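Side-chain contacts in Alpha/beta hydrolase (Novosphingobium aromaticivorans, PDB 3BWX), which is probably a hydrolase of the alpha/beta hydrolase family, with an unassigned substrate, and binds calcium ions in the crystal: residues A[7-10]-A[16-19]; A[69-74]-A[197-202]; A[131-136]-A[243-248]; A[229-234]-A[275-280]. The protein carries 1 engineered substitution. One frame throughout, in Å; residues are numbered along the deposited sequence. Where two conformers were deposited one is given.

How the contacts relate
Starting from the N terminus, contact 1 closes the short hairpin of strands 6-11 and 17-23 at one border of the main sheet. Contact 2 opens next, so the two are in series. They still touch in space, because the N atoms of R17 and H19 meet the side chains of D70 and S69. Contact 2 then runs to residues 197-202 and ties the loop before helix 80-94 to the region inserted between strands 122-128 and 230-235. Contact 3 opens between the two segments of contact 2 and closes beyond them, so 2 and 3 cross. Contact 4 crosses 3 in the same way. It joins strand 230-235 to helix 272-282, and R234 packs on helix 243-250.

Contact 1: A[7-10]-A[16-19]; sequences DRYW and LRLH. With EDO (1,2-ethanediol), chain J.
H19 reaches across the hairpin to Y9 and D7. Its CG stands anti to the backbone N (chi1 175°), which sends the ring over strand 6-11. CB starts against the tyrosine, with H19 CB 3.9 Å from Y9 CE1. Further out, H19 CD2 comes to 3.4 Å from Y9 CE1. The two rings meet obliquely, with planes 32° apart. The same carbon lies close to a backbone oxygen, H19 CD2 to R8 O being 3.2 Å. At the tip, H19 NE2 gives a hydrogen bond to D7 OD1 of 2.7 Å. The carboxylate oxygen lies near the ring plane. It receives the bond on its anti side, 34° out of the carboxylate plane. The other oxygen, D7 OD2, accepts from O1 of an ethanediol at 2.6 Å. H19 ND1 is hydrogen-bonded to E62, so both ring nitrogens face a carboxylate. That setting could favour a positive charge on the ring and fixes its rotation.

W10 and L18 pair on the other face of the sheet. Their backbones exchange two hydrogen bonds, W10 N to L18 O and L18 N to W10 O, each 2.9 Å. L18 CB sits over one face of the indole, 3.4 Å from the centroid of the six-membered ring of W10, a CH-pi contact. L18 CD1 also touches W10 CZ2 at 3.5 Å. W10 NE1 bonds to D86 O. The indole thus packs on helix 80-94, while the H19 side lies by E62, just beyond strand 58-61, and strand 6-11 forms an outermost strand of the main sheet.

Contact 2: A[69-74]-A[197-202]; sequences SDYAKD and DYDMKI. With EDO (1,2-ethanediol), chain P.
The Asx turn at D199 presents its side chain to the ring of Y71. Inside the turn, D199 OD1 accepts from K201 N at 3.0 Å, from above the carboxylate plane. The D199 carboxylate group stands anti to the backbone N (chi1 -171°). It lies almost flat against the tyrosine, with the two planes 9° apart. D199 CB is over the centre of the face, 3.6 Å from the Y71 ring centroid, a CH-pi contact. D199 CG lies 3.5 Å from Y71 CD2.

The turn leads into a 3-10 segment. It belongs to the region inserted between strands 122-128 and 230-235, where alpha/beta hydrolases commonly carry a lid. Residues 69-74 come from the loop before helix 80-94. No direct hydrogen bond joins the two segments.

Waters bridge them instead. Y71 OH donates to one water at 2.6 Å, and that water donates to D197 OD1 at 2.8 Å. A second water gives to Y71 OH at 2.8 Å and to Y198 O at 3.0 Å. Both waters lie at the ring edge, in its plane. A third water joins A72 O and D199 OD2. D199 OD2 is also hydrogen-bonded to Y78 OH, and D197 OD2 forms a salt bridge with R43.

Contact 3: A[131-136]-A[243-248]; sequences GPEVSP and AQTAAK
P132 meets T245 loosely. P132 CD lies 4.5 Å from the methyl T245 CG2. The proline also packs on M218, W219 and F222, so it fills a place between helix 219-225 and the start of helix 243-250.

E133 carries the contact. Its CB points toward the helix and lies 3.9 Å from T245 CG2. The rest of the chain is extended beyond CG and crosses the threonine obliquely. At its end, T245 OG1 donates to E133 OE1 in a hydrogen bond of 2.7 Å. The carboxylate uses its anti lone pair, away from the other oxygen. On the helix side, T245 OG1 stands anti to the carbonyl carbon (chi1 -62°), which turns the hydroxyl to the glutamate while the methyl faces the proline. One water ties the backbone to the same hydroxyl. It donates to E133 O at 2.9 Å and to T245 OG1 at 3.0 Å. A second water gives to E133 OE2 at 2.7 Å and accepts from K248 NZ at 2.9 Å. The lysine therefore meets the carboxylate through water and not directly.

V134 turns away and packs on T213, M218 and I240. S135 follows at the N-cap position of helix 136-145, and its backbone is bonded to I240.

The E133 carboxylate is gripped from both oxygens. OE1 has the threonine hydroxyl, and OE2 has W219 NE1 as well as the water. These donors, with the lysine charge nearby, would probably favour the ionised form. T245 OG1 is also hydrogen-bonded to S242 OG, so several bonds together hold the hydroxyl in place.

Contact 4: A[229-234]-A[275-280]; sequences PLLVLR and IAAIGR
Beside the contact of L231 with A277 lies one flat group, the guanidinium of R280. Over one of its faces is A277 CA, 3.4 Å above the plane and offset toward the rim. The guanidinium is held by a salt bridge from R280 NE to E256, and the side chain also touches V258 on strand 255-260. No ring takes part in the contact, and no hydrogen bond crosses between the segments.

The packing is purely apolar. L231 does most of the touching. Its CG is anti to the backbone N (chi1 168°). CD2 is the branch that comes closer to the helix; CD1 touches A277 CB more distantly. L231 CD2 lies 3.6 Å from A277 CB and equally close, 3.6 Å, to the backbone carbon A277 C. The same methyl reaches the next residue, with L231 CD2 4.1 Å from I278 CG1. It therefore sits against the helix backbone between the two side chains. L233, two residues on, meets the alanine from a second direction. Its CG stands anti to the carbonyl carbon instead (chi1 -65°), and L233 CD2 comes to 4.0 Å from A277 CB. The small alanine is thus touched by both leucines.

The strand and helix segments run nearly antiparallel, at 166°, with axes 9.1 Å apart. V258 on strand 255-260 touches both leucines. V232 points to the other side of the sheet, where it meets M249 of helix 243-250. Helices thus cover both faces of strand 230-235, the layered alpha-beta-alpha build of the alpha/beta hydrolase fold.

Contact 1: A[7-10]-A[16-19]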
loop_
_atom_site.group_PDB
_atom_site.type_symbol
_atom_site.label_atom_id
_atom_site.label_comp_id
_atom_site.label_asym_id
_atom_site.label_seq_id
_atom_site.Cartn_x
_atom_site.Cartn_y
_atom_site.Cartn_z
ATOM N N ASP A 7 -2.083 -15.858 -10.271
ATOM C CA ASP A 7 -1.699 -15.967 -8.895
ATOM C C ASP A 7 -0.291 -16.557 -8.831
ATOM O O ASP A 7 -0.013 -17.626 -9.426
ATOM C CB ASP A 7 -2.713 -16.796 -8.095
ATOM C CG ASP A 7 -3.976 -16.043 -7.851
ATOM O OD1 ASP A 7 -3.853 -14.955 -7.273
ATOM O OD2 ASP A 7 -5.053 -16.485 -8.235
ATOM N N ARG A 8 0.595 -15.862 -8.105
ATOM C CA ARG A 8 2.004 -16.305 -7.979
ATOM C C ARG A 8 2.415 -16.249 -6.517
ATOM O O ARG A 8 1.721 -15.667 -5.685
ATOM C CB ARG A 8 2.915 -15.460 -8.839
ATOM C CG ARG A 8 2.598 -15.480 -10.317
ATOM C CD ARG A 8 3.163 -16.655 -10.985
ATOM N NE ARG A 8 2.845 -16.712 -12.415
ATOM C CZ ARG A 8 1.981 -17.545 -12.998
ATOM N NH1 ARG A 8 1.272 -18.407 -12.293
ATOM N NH2 ARG A 8 1.800 -17.481 -14.313
ATOM N N TYR A 9 3.518 -16.952 -6.223
ATOM C CA TYR A 9 3.994 -17.170 -4.856
ATOM C C TYR A 9 5.493 -17.017 -4.777
ATOM O O TYR A 9 6.202 -17.257 -5.762
ATOM C CB TYR A 9 3.544 -18.546 -4.292
ATOM C CG TYR A 9 2.056 -18.633 -4.450
ATOM C CD1 TYR A 9 1.201 -18.140 -3.460
ATOM C CD2 TYR A 9 1.497 -19.020 -5.670
ATOM C CE1 TYR A 9 -0.184 -18.145 -3.662
ATOM C CE2 TYR A 9 0.109 -18.985 -5.892
ATOM C CZ TYR A 9 -0.706 -18.530 -4.880
ATOM O OH TYR A 9 -2.048 -18.421 -5.049
ATOM N N TRP A 10 5.958 -16.697 -3.580
ATOM C CA TRP A 10 7.406 -16.744 -3.282
ATOM C C TRP A 10 7.513 -17.195 -1.856
ATOM O O TRP A 10 6.522 -17.217 -1.149
ATOM C CB TRP A 10 8.119 -15.405 -3.525
ATOM C CG TRP A 10 8.087 -14.333 -2.452
ATOM C CD1 TRP A 10 9.077 -14.026 -1.593
ATOM C CD2 TRP A 10 7.053 -13.374 -2.222
ATOM N NE1 TRP A 10 8.750 -12.933 -0.856
ATOM C CE2 TRP A 10 7.463 -12.561 -1.150
ATOM C CE3 TRP A 10 5.771 -13.224 -2.723
ATOM C CZ2 TRP A 10 6.693 -11.526 -0.674
ATOM C CZ3 TRP A 10 5.006 -12.215 -2.250
ATOM C CH2 TRP A 10 5.442 -11.386 -1.218
ATOM N N LEU A 16 7.392 -19.115 4.993
ATOM C CA LEU A 16 6.013 -18.769 4.613
ATOM C C LEU A 16 5.868 -18.700 3.110
ATOM O O LEU A 16 6.749 -18.216 2.412
ATOM C CB LEU A 16 5.592 -17.406 5.196
ATOM C CG LEU A 16 5.523 -17.319 6.727
ATOM C CD1 LEU A 16 4.948 -15.920 7.110
ATOM C CD2 LEU A 16 4.757 -18.462 7.346
ATOM N N ARG A 17 4.719 -19.175 2.613
ATOM C CA ARG A 17 4.317 -18.964 1.256
ATOM C C ARG A 17 3.578 -17.657 1.185
ATOM O O ARG A 17 2.500 -17.499 1.731
ATOM C CB ARG A 17 3.395 -20.087 0.768
ATOM C CG ARG A 17 3.089 -20.038 -0.740
ATOM C CD ARG A 17 1.939 -20.970 -1.148
ATOM N NE ARG A 17 0.644 -20.518 -0.625
ATOM C CZ ARG A 17 -0.458 -21.273 -0.465
ATOM N NH1 ARG A 17 -0.474 -22.587 -0.755
ATOM N NH2 ARG A 17 -1.543 -20.713 0.038
ATOM N N LEU A 18 4.183 -16.722 0.480
ATOM C CA LEU A 18 3.628 -15.371 0.339
ATOM C C LEU A 18 3.116 -15.233 -1.107
ATOM O O LEU A 18 3.625 -15.869 -2.047
ATOM C CB LEU A 18 4.704 -14.359 0.655
ATOM C CG LEU A 18 5.272 -14.483 2.075
ATOM C CD1 LEU A 18 6.317 -13.358 2.311
ATOM C CD2 LEU A 18 4.154 -14.412 3.174
ATOM N N HIS A 19 2.108 -14.393 -1.251
ATOM C CA HIS A 19 1.300 -14.306 -2.482
ATOM C C HIS A 19 1.406 -12.968 -3.200
ATOM O O HIS A 19 1.426 -11.930 -2.570
ATOM C CB HIS A 19 -0.129 -14.551 -2.117
ATOM C CG HIS A 19 -1.094 -14.391 -3.234
ATOM N ND1 HIS A 19 -2.142 -13.486 -3.169
ATOM C CD2 HIS A 19 -1.195 -15.001 -4.442
ATOM C CE1 HIS A 19 -2.834 -13.548 -4.305
ATOM N NE2 HIS A 19 -2.303 -14.485 -5.073
HETATM C C1 EDO J . -6.697 -17.054 -11.016
HETATM O O1 EDO J . -5.525 -17.678 -10.553
HETATM C C2 EDO J . -6.360 -16.393 -12.324
HETATM O O2 EDO J . -6.955 -15.106 -12.309
#

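Contact 2: A[69-74]-A[197-202]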
loop_
_atom_site.group_PDB
_atom_site.type_symbol
_atom_site.label_atom_id
_atom_site.label_comp_id
_atom_site.label_asym_id
_atom_site.label_seq_id
_atom_site.Cartn_x
_atom_site.Cartn_y
_atom_site.Cartn_z
ATOM N N SER A 69 -1.610 -14.417 1.603
ATOM C CA SER A 69 -0.301 -14.780 2.145
ATOM C C SER A 69 -0.428 -15.541 3.461
ATOM O O SER A 69 -1.343 -15.327 4.236
ATOM C CB SER A 69 0.568 -13.529 2.313
ATOM O OG SER A 69 1.108 -13.071 1.079
ATOM N N ASP A 70 0.510 -16.440 3.694
ATOM C CA ASP A 70 0.484 -17.211 4.888
ATOM C C ASP A 70 0.542 -16.313 6.088
ATOM O O ASP A 70 1.161 -15.231 6.049
ATOM C CB ASP A 70 1.672 -18.186 4.999
ATOM C CG ASP A 70 1.492 -19.487 4.211
ATOM O OD1 ASP A 70 0.429 -19.739 3.598
ATOM O OD2 ASP A 70 2.469 -20.256 4.190
ATOM N N TYR A 71 -0.113 -16.777 7.159
ATOM C CA TYR A 71 -0.020 -16.177 8.487
ATOM C C TYR A 71 1.224 -16.690 9.220
ATOM O O TYR A 71 1.635 -17.835 8.993
ATOM C CB TYR A 71 -1.284 -16.483 9.312
ATOM C CG TYR A 71 -2.577 -15.769 8.870
ATOM C CD1 TYR A 71 -2.658 -15.078 7.654
ATOM C CD2 TYR A 71 -3.711 -15.792 9.684
ATOM C CE1 TYR A 71 -3.843 -14.430 7.279
ATOM C CE2 TYR A 71 -4.881 -15.167 9.313
ATOM C CZ TYR A 71 -4.939 -14.491 8.117
ATOM O OH TYR A 71 -6.088 -13.875 7.755
ATOM N N ALA A 72 1.834 -15.845 10.043
ATOM C CA ALA A 72 3.030 -16.216 10.771
ATOM C C ALA A 72 2.721 -16.992 12.016
ATOM O O ALA A 72 1.822 -16.624 12.742
ATOM C CB ALA A 72 3.805 -14.998 11.155
ATOM N N LYS A 73 3.482 -18.062 12.253
ATOM C CA LYS A 73 3.394 -18.778 13.528
ATOM C C LYS A 73 3.832 -17.885 14.681
ATOM O O LYS A 73 3.305 -18.001 15.773
ATOM C CB LYS A 73 4.221 -20.064 13.501
ATOM C CG LYS A 73 3.606 -21.164 12.653
ATOM C CD LYS A 73 4.546 -22.400 12.558
ATOM N N ASP A 74 4.805 -17.015 14.443
ATOM C CA ASP A 74 5.339 -16.059 15.394
ATOM C C ASP A 74 4.894 -14.643 15.006
ATOM O O ASP A 74 5.520 -13.998 14.116
ATOM C CB ASP A 74 6.855 -16.127 15.357
ATOM C CG ASP A 74 7.514 -15.192 16.321
ATOM O OD1 ASP A 74 6.766 -14.484 17.048
ATOM O OD2 ASP A 74 8.767 -15.146 16.370
ATOM N N ASP A 197 -9.542 -8.668 6.163
ATOM C CA ASP A 197 -8.785 -9.764 5.512
ATOM C C ASP A 197 -7.314 -9.771 5.927
ATOM O O ASP A 197 -6.417 -9.633 5.117
ATOM C CB ASP A 197 -8.939 -9.625 3.994
ATOM C CG ASP A 197 -8.584 -10.893 3.234
ATOM O OD1 ASP A 197 -8.209 -11.940 3.812
ATOM O OD2 ASP A 197 -8.693 -10.847 1.987
ATOM N N TYR A 198 -7.098 -9.963 7.233
ATOM C CA TYR A 198 -5.731 -10.045 7.728
ATOM C C TYR A 198 -5.745 -10.802 9.039
ATOM O O TYR A 198 -6.797 -10.908 9.681
ATOM C CB TYR A 198 -5.032 -8.657 7.865
ATOM C CG TYR A 198 -5.668 -7.699 8.820
ATOM C CD1 TYR A 198 -5.336 -7.722 10.173
ATOM C CD2 TYR A 198 -6.558 -6.735 8.399
ATOM C CE1 TYR A 198 -5.933 -6.825 11.065
ATOM C CE2 TYR A 198 -7.146 -5.867 9.288
ATOM C CZ TYR A 198 -6.826 -5.904 10.616
ATOM O OH TYR A 198 -7.381 -5.027 11.534
ATOM N N ASP A 199 -4.581 -11.313 9.434
ATOM C CA ASP A 199 -4.416 -11.946 10.758
ATOM C C ASP A 199 -4.597 -10.926 11.923
ATOM O O ASP A 199 -3.829 -9.974 12.033
ATOM C CB ASP A 199 -2.983 -12.514 10.829
ATOM C CG ASP A 199 -2.731 -13.399 12.050
ATOM O OD1 ASP A 199 -3.594 -13.470 12.945
ATOM O OD2 ASP A 199 -1.664 -14.038 12.045
HETATM N N MSE A 200 -5.616 -11.114 12.763
HETATM C CA MSE A 200 -5.824 -10.251 13.896
HETATM C C MSE A 200 -4.579 -10.080 14.766
HETATM O O MSE A 200 -4.364 -8.989 15.320
HETATM C CB MSE A 200 -7.000 -10.744 14.755
HETATM C CG MSE A 200 -8.363 -10.555 14.111
HETATM SE SE MSE A 200 -8.856 -8.740 13.526
HETATM C CE MSE A 200 -8.782 -9.006 11.575
ATOM N N LYS A 201 -3.725 -11.108 14.822
ATOM C CA LYS A 201 -2.520 -11.058 15.628
ATOM C C LYS A 201 -1.517 -9.985 15.202
ATOM O O LYS A 201 -0.589 -9.721 15.979
ATOM C CB LYS A 201 -1.844 -12.415 15.702
ATOM C CG LYS A 201 -2.714 -13.400 16.451
ATOM C CD LYS A 201 -2.032 -14.723 16.731
ATOM C CE LYS A 201 -2.932 -15.572 17.598
ATOM N NZ LYS A 201 -2.482 -16.977 17.651
ATOM N N ILE A 202 -1.694 -9.396 14.008
ATOM C CA ILE A 202 -0.970 -8.219 13.613
ATOM C C ILE A 202 -1.110 -7.094 14.631
ATOM O O ILE A 202 -0.216 -6.292 14.748
ATOM C CB ILE A 202 -1.376 -7.769 12.162
ATOM C CG1 ILE A 202 -0.850 -8.767 11.121
ATOM C CG2 ILE A 202 -0.932 -6.349 11.858
ATOM C CD1 ILE A 202 -1.562 -8.688 9.729
HETATM C C1 EDO P . 6.866 -18.729 10.383
HETATM O O1 EDO P . 5.513 -19.189 10.481
HETATM C C2 EDO P . 7.027 -17.271 10.800
HETATM O O2 EDO P . 6.728 -17.113 12.192
HETATM O O HOH W 1 -6.076 -12.833 5.337
HETATM O O HOH W 2 -8.224 -13.597 9.528
HETATM O O HOH W 3 -0.425 -15.849 13.622
HETATM O O HOH W 4 0.195 -17.268 15.970
#

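Contact 3: A[131-136]-A[243-248]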
loop_
_atom_site.group_PDB
_atom_site.type_symbol
_atom_site.label_atom_id
_atom_site.label_comp_id
_atom_site.label_asym_id
_atom_site.label_seq_id
_atom_site.Cartn_x
_atom_site.Cartn_y
_atom_site.Cartn_z
ATOM N N GLY A 131 4.794 10.115 4.023
ATOM C CA GLY A 131 6.044 10.853 3.947
ATOM C C GLY A 131 6.925 10.607 5.162
ATOM O O GLY A 131 6.572 9.854 6.037
ATOM N N PRO A 132 8.110 11.245 5.189
ATOM C CA PRO A 132 9.067 11.031 6.279
ATOM C C PRO A 132 8.668 11.681 7.597
ATOM O O PRO A 132 9.416 11.567 8.564
ATOM C CB PRO A 132 10.340 11.666 5.739
ATOM C CG PRO A 132 9.847 12.768 4.795
ATOM C CD PRO A 132 8.623 12.186 4.172
ATOM N N GLU A 133 7.552 12.395 7.621
ATOM C CA GLU A 133 6.932 12.891 8.859
ATOM C C GLU A 133 5.513 12.385 8.816
ATOM O O GLU A 133 4.782 12.653 7.856
ATOM C CB GLU A 133 6.928 14.424 8.930
ATOM C CG GLU A 133 8.321 15.022 9.061
ATOM C CD GLU A 133 8.410 16.545 8.860
ATOM O OE1 GLU A 133 7.581 17.165 8.131
ATOM O OE2 GLU A 133 9.378 17.122 9.412
ATOM N N VAL A 134 5.131 11.649 9.856
ATOM C CA VAL A 134 3.815 11.039 9.951
ATOM C C VAL A 134 3.029 11.727 11.079
ATOM O O VAL A 134 3.534 11.843 12.196
ATOM C CB VAL A 134 3.974 9.544 10.199
ATOM C CG1 VAL A 134 2.628 8.868 10.271
ATOM C CG2 VAL A 134 4.842 8.949 9.094
ATOM N N SER A 135 1.810 12.176 10.779
ATOM C CA SER A 135 1.007 12.973 11.712
ATOM C C SER A 135 0.522 12.032 12.809
ATOM O O SER A 135 0.102 10.921 12.502
ATOM C CB SER A 135 -0.197 13.646 11.011
ATOM O OG SER A 135 0.187 14.501 9.939
ATOM N N PRO A 136 0.624 12.461 14.087
ATOM C CA PRO A 136 0.257 11.638 15.252
ATOM C C PRO A 136 -1.230 11.285 15.331
ATOM O O PRO A 136 -1.572 10.180 15.821
ATOM C CB PRO A 136 0.656 12.508 16.436
ATOM C CG PRO A 136 0.622 13.906 15.921
ATOM C CD PRO A 136 1.101 13.799 14.494
ATOM N N ALA A 243 -0.100 18.916 4.758
ATOM C CA ALA A 243 0.204 19.754 3.602
ATOM C C ALA A 243 1.617 20.330 3.670
ATOM O O ALA A 243 2.327 20.414 2.655
ATOM C CB ALA A 243 -0.836 20.877 3.432
ATOM N N GLN A 244 2.030 20.693 4.882
ATOM C CA GLN A 244 3.352 21.242 5.103
ATOM C C GLN A 244 4.471 20.252 4.741
ATOM O O GLN A 244 5.423 20.601 4.048
ATOM C CB GLN A 244 3.495 21.722 6.561
ATOM C CG GLN A 244 4.490 22.841 6.670
ATOM C CD GLN A 244 4.805 23.299 8.104
ATOM O OE1 GLN A 244 3.937 23.391 8.964
ATOM N NE2 GLN A 244 6.071 23.596 8.344
ATOM N N THR A 245 4.353 19.017 5.215
ATOM C CA THR A 245 5.352 17.983 4.926
ATOM C C THR A 245 5.415 17.669 3.423
ATOM O O THR A 245 6.498 17.525 2.817
ATOM C CB THR A 245 5.028 16.700 5.725
ATOM O OG1 THR A 245 5.099 16.974 7.145
ATOM C CG2 THR A 245 5.985 15.589 5.357
ATOM N N ALA A 246 4.243 17.576 2.814
ATOM C CA ALA A 246 4.132 17.363 1.351
ATOM C C ALA A 246 4.794 18.479 0.554
ATOM O O ALA A 246 5.487 18.207 -0.397
ATOM C CB ALA A 246 2.671 17.145 0.914
ATOM N N ALA A 247 4.601 19.737 0.947
ATOM C CA ALA A 247 5.262 20.857 0.236
ATOM C C ALA A 247 6.790 20.790 0.417
ATOM O O ALA A 247 7.521 21.037 -0.531
ATOM C CB ALA A 247 4.716 22.206 0.677
ATOM N N LYS A 248 7.263 20.388 1.595
ATOM C CA LYS A 248 8.699 20.123 1.782
ATOM C C LYS A 248 9.224 19.007 0.875
ATOM O O LYS A 248 10.262 19.147 0.264
ATOM C CB LYS A 248 9.023 19.874 3.256
ATOM C CG LYS A 248 8.954 21.113 4.117
ATOM C CD LYS A 248 8.846 20.729 5.577
ATOM C CE LYS A 248 9.053 21.948 6.492
ATOM N NZ LYS A 248 9.071 21.526 7.921
HETATM O O HOH W 5 3.092 14.949 7.960
HETATM O O HOH W 6 10.805 19.399 8.930
#

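Contact 4: A[229-234]-A[275-280]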
loop_
_atom_site.group_PDB
_atom_site.type_symbol
_atom_site.label_atom_id
_atom_site.label_comp_id
_atom_site.label_asym_id
_atom_site.label_seq_id
_atom_site.Cartn_x
_atom_site.Cartn_y
_atom_site.Cartn_z
ATOM N N PRO A 229 12.968 9.646 -10.227
ATOM C CA PRO A 229 11.658 10.257 -10.573
ATOM C C PRO A 229 10.578 9.880 -9.583
ATOM O O PRO A 229 10.386 8.679 -9.280
ATOM C CB PRO A 229 11.362 9.708 -11.960
ATOM C CG PRO A 229 12.727 9.349 -12.518
ATOM C CD PRO A 229 13.569 8.928 -11.359
ATOM N N LEU A 230 9.875 10.878 -9.063
ATOM C CA LEU A 230 8.981 10.688 -7.935
ATOM C C LEU A 230 7.741 11.526 -8.064
ATOM O O LEU A 230 7.793 12.732 -8.313
ATOM C CB LEU A 230 9.701 11.010 -6.606
ATOM C CG LEU A 230 8.919 10.740 -5.313
ATOM C CD1 LEU A 230 8.462 9.288 -5.056
ATOM C CD2 LEU A 230 9.790 11.253 -4.114
ATOM N N LEU A 231 6.636 10.847 -7.795
ATOM C CA LEU A 231 5.334 11.436 -7.545
ATOM C C LEU A 231 4.923 11.171 -6.112
ATOM O O LEU A 231 5.032 10.027 -5.630
ATOM C CB LEU A 231 4.289 10.790 -8.458
ATOM C CG LEU A 231 2.777 11.054 -8.165
ATOM C CD1 LEU A 231 2.402 12.537 -8.346
ATOM C CD2 LEU A 231 1.870 10.136 -9.050
ATOM N N VAL A 232 4.415 12.229 -5.477
ATOM C CA VAL A 232 3.797 12.160 -4.165
ATOM C C VAL A 232 2.317 12.510 -4.312
ATOM O O VAL A 232 1.995 13.604 -4.789
ATOM C CB VAL A 232 4.467 13.085 -3.157
ATOM C CG1 VAL A 232 3.810 12.914 -1.778
ATOM C CG2 VAL A 232 5.933 12.808 -3.049
ATOM N N LEU A 233 1.425 11.615 -3.956
ATOM C CA LEU A 233 0.002 11.873 -3.880
ATOM C C LEU A 233 -0.365 12.159 -2.427
ATOM O O LEU A 233 0.081 11.507 -1.488
ATOM C CB LEU A 233 -0.818 10.657 -4.425
ATOM C CG LEU A 233 -0.648 10.332 -5.925
ATOM C CD1 LEU A 233 -1.129 8.937 -6.296
ATOM C CD2 LEU A 233 -1.327 11.393 -6.801
ATOM N N ARG A 234 -1.236 13.116 -2.203
ATOM C CA ARG A 234 -1.692 13.457 -0.868
ATOM C C ARG A 234 -3.208 13.657 -0.906
ATOM O O ARG A 234 -3.712 14.389 -1.775
ATOM C CB ARG A 234 -1.027 14.767 -0.369
ATOM C CG ARG A 234 -1.470 15.114 1.013
ATOM C CD ARG A 234 -0.936 16.411 1.535
ATOM N NE ARG A 234 -1.584 16.552 2.829
ATOM C CZ ARG A 234 -2.653 17.292 3.121
ATOM N NH1 ARG A 234 -3.159 18.183 2.260
ATOM N NH2 ARG A 234 -3.193 17.203 4.318
ATOM N N ILE A 275 -4.922 8.643 -11.430
ATOM C CA ILE A 275 -4.586 7.809 -12.609
ATOM C C ILE A 275 -3.688 8.641 -13.540
ATOM O O ILE A 275 -2.637 8.174 -14.013
ATOM C CB ILE A 275 -5.847 7.295 -13.329
ATOM C CG1 ILE A 275 -6.639 6.368 -12.399
ATOM C CG2 ILE A 275 -5.510 6.637 -14.684
ATOM C CD1 ILE A 275 -8.088 6.215 -12.834
ATOM N N ALA A 276 -4.143 9.839 -13.852
ATOM C CA ALA A 276 -3.401 10.736 -14.747
ATOM C C ALA A 276 -2.015 11.047 -14.173
ATOM O O ALA A 276 -1.036 11.066 -14.885
ATOM C CB ALA A 276 -4.167 12.034 -14.997
ATOM N N ALA A 277 -1.934 11.267 -12.849
ATOM C CA ALA A 277 -0.645 11.544 -12.183
ATOM C C ALA A 277 0.341 10.377 -12.339
ATOM O O ALA A 277 1.501 10.580 -12.641
ATOM C CB ALA A 277 -0.837 11.917 -10.700
ATOM N N ILE A 278 -0.147 9.179 -12.076
ATOM C CA ILE A 278 0.631 7.974 -12.230
ATOM C C ILE A 278 1.115 7.820 -13.692
ATOM O O ILE A 278 2.276 7.493 -13.965
ATOM C CB ILE A 278 -0.142 6.761 -11.698
ATOM C CG1 ILE A 278 -0.215 6.823 -10.202
ATOM C CG2 ILE A 278 0.529 5.434 -12.095
ATOM C CD1 ILE A 278 -1.271 5.870 -9.615
ATOM N N GLY A 279 0.247 8.151 -14.656
ATOM C CA GLY A 279 0.639 8.110 -16.058
ATOM C C GLY A 279 1.793 9.061 -16.345
ATOM O O GLY A 279 2.728 8.730 -17.051
ATOM N N ARG A 280 1.747 10.267 -15.800
ATOM C CA ARG A 280 2.841 11.229 -15.978
ATOM C C ARG A 280 4.138 10.727 -15.381
ATOM O O ARG A 280 5.213 10.910 -15.970
ATOM C CB ARG A 280 2.495 12.568 -15.387
ATOM C CG ARG A 280 1.340 13.288 -16.085
ATOM C CD ARG A 280 1.249 14.780 -15.638
ATOM N NE ARG A 280 1.048 14.961 -14.191
ATOM C CZ ARG A 280 -0.136 14.886 -13.594
ATOM N NH1 ARG A 280 -1.198 14.686 -14.346
ATOM N NH2 ARG A 280 -0.266 15.034 -12.285
#